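Local coordinates for ebony (Drosophila melanogaster, PDB 6DYM), which probably joins beta-alanine to biogenic amines such as dopamine, this chain being the C-terminal condensation domain of the nonribosomal peptide synthetase, at residues M1-L9 with R134-F142. Sequence-based numbering, arbitrary orientation.
Sequences MLKMEAVPL and RENIACMHF
M4 and F142 illustrate how a flexible thioether can be laid across one face of an aromatic ring and along its stem to seat a strand against a helix. The methionine CB lies over the middle of the F142 ring, 3.8 Å from its centroid and 3° off the ring normal, a CH-pi contact. CG, set anti to the carbonyl carbon (chi1 -76°), carries the chain past the ring toward its root. There SD meets C139 CA at 3.7 Å and views the ring obliquely, a Met-aromatic contact with 4.6 Å from SD to the centroid. A bend at the last torsion (chi3 -69°) then tucks CE against F142 CB at 3.7 Å, while A138 O and CB also border this methyl. Strand 4-8 is an edge strand of a mixed sheet whose order is consistent with a GNAT-like acetyltransferase fold, and helix 133-153 follows the central strand 119-127. With a serine here instead of F142, M4 CB would probably lose the surface beneath it and a gap would open beside A6. That alanine brings its N to the ring edge, 3.7 Å from F142 CE2. Toward the N-terminus, L2 CD2 rests 4.0 Å from E135 CB, the side chains crossing at about a right angle.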
loop_
_atom_site.group_PDB
_atom_site.type_symbol
_atom_site.label_atom_id
_atom_site.label_comp_id
_atom_site.label_asym_id
_atom_site.label_seq_id
_atom_site.Cartn_x
_atom_site.Cartn_y
_atom_site.Cartn_z
ATOM N N MET A 1 -11.473 -11.195 22.125
ATOM C CA MET A 1 -10.539 -10.242 21.537
ATOM C C MET A 1 -9.681 -10.900 20.459
ATOM O O MET A 1 -9.197 -12.018 20.635
ATOM C CB MET A 1 -9.647 -9.630 22.619
ATOM C CG MET A 1 -8.836 -8.437 22.149
ATOM S SD MET A 1 -7.624 -7.883 23.366
ATOM C CE MET A 1 -8.128 -8.809 24.816
ATOM N N LEU A 2 -9.495 -10.200 19.345
ATOM C CA LEU A 2 -8.702 -10.737 18.246
ATOM C C LEU A 2 -7.231 -10.783 18.645
ATOM O O LEU A 2 -6.652 -9.761 19.023
ATOM C CB LEU A 2 -8.898 -9.886 16.994
ATOM C CG LEU A 2 -8.223 -10.377 15.713
ATOM C CD1 LEU A 2 -8.639 -11.799 15.386
ATOM C CD2 LEU A 2 -8.556 -9.440 14.558
ATOM N N LYS A 3 -6.627 -11.965 18.564
ATOM C CA LYS A 3 -5.218 -12.154 18.886
ATOM C C LYS A 3 -4.445 -12.381 17.594
ATOM O O LYS A 3 -4.815 -13.242 16.791
ATOM C CB LYS A 3 -5.027 -13.336 19.840
ATOM C CG LYS A 3 -5.795 -13.206 21.145
ATOM C CD LYS A 3 -5.072 -12.307 22.134
ATOM C CE LYS A 3 -5.495 -12.622 23.560
ATOM N NZ LYS A 3 -4.501 -12.145 24.558
ATOM N N MET A 4 -3.371 -11.619 17.401
ATOM C CA MET A 4 -2.684 -11.574 16.121
ATOM C C MET A 4 -1.186 -11.768 16.293
ATOM O O MET A 4 -0.611 -11.469 17.341
ATOM C CB MET A 4 -2.944 -10.246 15.397
ATOM C CG MET A 4 -4.320 -10.150 14.769
ATOM S SD MET A 4 -4.711 -8.460 14.293
ATOM C CE MET A 4 -4.895 -7.691 15.899
ATOM N N GLU A 5 -0.553 -12.251 15.227
ATOM C CA GLU A 5 0.892 -12.404 15.191
ATOM C C GLU A 5 1.405 -12.039 13.807
ATOM O O GLU A 5 0.830 -12.462 12.798
ATOM C CB GLU A 5 1.305 -13.832 15.542
ATOM C CG GLU A 5 2.794 -14.075 15.431
ATOM C CD GLU A 5 3.164 -15.528 15.663
ATOM O OE1 GLU A 5 2.244 -16.369 15.781
ATOM O OE2 GLU A 5 4.374 -15.829 15.719
ATOM N N ALA A 6 2.484 -11.264 13.764
ATOM C CA ALA A 6 3.118 -10.874 12.512
ATOM C C ALA A 6 4.206 -11.877 12.158
ATOM O O ALA A 6 5.100 -12.139 12.967
ATOM C CB ALA A 6 3.713 -9.469 12.621
ATOM N N VAL A 7 4.133 -12.424 10.950
ATOM C CA VAL A 7 5.061 -13.455 10.493
ATOM C C VAL A 7 5.718 -12.984 9.199
ATOM O O VAL A 7 5.012 -12.543 8.281
ATOM C CB VAL A 7 4.332 -14.794 10.299
ATOM C CG1 VAL A 7 5.197 -15.772 9.524
ATOM C CG2 VAL A 7 3.926 -15.374 11.649
ATOM N N PRO A 8 7.048 -13.051 9.078
ATOM C CA PRO A 8 7.689 -12.643 7.820
ATOM C C PRO A 8 7.125 -13.410 6.634
ATOM O O PRO A 8 6.738 -14.577 6.739
ATOM C CB PRO A 8 9.169 -12.974 8.047
ATOM C CG PRO A 8 9.341 -12.937 9.522
ATOM C CD PRO A 8 8.036 -13.423 10.106
ATOM N N LEU A 9 7.072 -12.720 5.499
ATOM C CA LEU A 9 6.534 -13.290 4.274
ATOM C C LEU A 9 7.353 -14.499 3.835
ATOM O O LEU A 9 8.587 -14.454 3.812
ATOM C CB LEU A 9 6.535 -12.224 3.179
ATOM C CG LEU A 9 5.471 -12.299 2.091
ATOM C CD1 LEU A 9 4.085 -12.141 2.682
ATOM C CD2 LEU A 9 5.737 -11.234 1.045
ATOM N N ARG A 134 -14.827 -4.362 13.693
ATOM C CA ARG A 134 -13.908 -4.444 14.824
ATOM C C ARG A 134 -12.616 -5.158 14.433
ATOM O O ARG A 134 -11.517 -4.703 14.776
ATOM C CB ARG A 134 -14.583 -5.155 16.001
ATOM C CG ARG A 134 -13.656 -5.407 17.189
ATOM C CD ARG A 134 -14.267 -6.359 18.214
ATOM N NE ARG A 134 -14.981 -7.475 17.596
ATOM C CZ ARG A 134 -14.458 -8.680 17.385
ATOM N NH1 ARG A 134 -13.204 -8.937 17.737
ATOM N NH2 ARG A 134 -15.191 -9.628 16.820
ATOM N N GLU A 135 -12.729 -6.272 13.711
ATOM C CA GLU A 135 -11.541 -7.030 13.327
ATOM C C GLU A 135 -10.704 -6.275 12.303
ATOM O O GLU A 135 -9.468 -6.336 12.337
ATOM C CB GLU A 135 -11.949 -8.401 12.785
ATOM C CG GLU A 135 -12.517 -9.342 13.839
ATOM C CD GLU A 135 -13.310 -10.500 13.239
ATOM O OE1 GLU A 135 -13.761 -10.399 12.075
ATOM O OE2 GLU A 135 -13.477 -11.519 13.939
ATOM N N ASN A 136 -11.352 -5.560 11.385
ATOM C CA ASN A 136 -10.606 -4.794 10.392
ATOM C C ASN A 136 -9.805 -3.682 11.057
ATOM O O ASN A 136 -8.613 -3.506 10.783
ATOM C CB ASN A 136 -11.562 -4.229 9.343
ATOM C CG ASN A 136 -10.833 -3.574 8.189
ATOM O OD1 ASN A 136 -10.029 -4.209 7.503
ATOM N ND2 ASN A 136 -11.106 -2.295 7.970
ATOM N N ILE A 137 -10.443 -2.932 11.957
ATOM C CA ILE A 137 -9.753 -1.851 12.652
ATOM C C ILE A 137 -8.634 -2.402 13.530
ATOM O O ILE A 137 -7.531 -1.843 13.580
ATOM C CB ILE A 137 -10.766 -1.024 13.462
ATOM C CG1 ILE A 137 -11.575 -0.130 12.519
ATOM C CG2 ILE A 137 -10.072 -0.200 14.536
ATOM C CD1 ILE A 137 -10.790 1.048 11.975
ATOM N N ALA A 138 -8.891 -3.507 14.232
ATOM C CA ALA A 138 -7.842 -4.114 15.046
ATOM C C ALA A 138 -6.656 -4.544 14.187
ATOM O O ALA A 138 -5.498 -4.308 14.551
ATOM C CB ALA A 138 -8.397 -5.305 15.828
ATOM N N CYS A 139 -6.925 -5.176 13.042
ATOM C CA CYS A 139 -5.835 -5.630 12.185
ATOM C C CYS A 139 -5.045 -4.449 11.626
ATOM O O CYS A 139 -3.810 -4.486 11.588
ATOM C CB CYS A 139 -6.384 -6.508 11.059
ATOM S SG CYS A 139 -5.121 -7.429 10.141
ATOM N N MET A 140 -5.737 -3.379 11.218
ATOM C CA MET A 140 -5.039 -2.205 10.700
ATOM C C MET A 140 -4.132 -1.590 11.760
ATOM O O MET A 140 -2.971 -1.264 11.480
ATOM C CB MET A 140 -6.048 -1.173 10.192
ATOM C CG MET A 140 -6.783 -1.594 8.926
ATOM S SD MET A 140 -5.677 -1.822 7.516
ATOM C CE MET A 140 -5.500 -0.128 6.956
ATOM N N HIS A 141 -4.647 -1.418 12.984
ATOM C CA HIS A 141 -3.812 -0.914 14.074
ATOM C C HIS A 141 -2.598 -1.814 14.287
ATOM O O HIS A 141 -1.482 -1.331 14.515
ATOM C CB HIS A 141 -4.625 -0.810 15.373
ATOM C CG HIS A 141 -5.428 0.455 15.501
ATOM N ND1 HIS A 141 -4.851 1.696 15.651
ATOM C CD2 HIS A 141 -6.767 0.661 15.520
ATOM C CE1 HIS A 141 -5.797 2.615 15.743
ATOM N NE2 HIS A 141 -6.970 2.012 15.665
ATOM N N PHE A 142 -2.798 -3.131 14.204
ATOM C CA PHE A 142 -1.710 -4.075 14.440
ATOM C C PHE A 142 -0.645 -3.975 13.353
ATOM O O PHE A 142 0.556 -3.941 13.644
ATOM C CB PHE A 142 -2.276 -5.495 14.521
ATOM C CG PHE A 142 -1.260 -6.544 14.874
ATOM C CD1 PHE A 142 -0.927 -6.792 16.197
ATOM C CD2 PHE A 142 -0.653 -7.300 13.884
ATOM C CE1 PHE A 142 0.004 -7.766 16.523
ATOM C CE2 PHE A 142 0.279 -8.276 14.203
ATOM C CZ PHE A 142 0.608 -8.510 15.521
#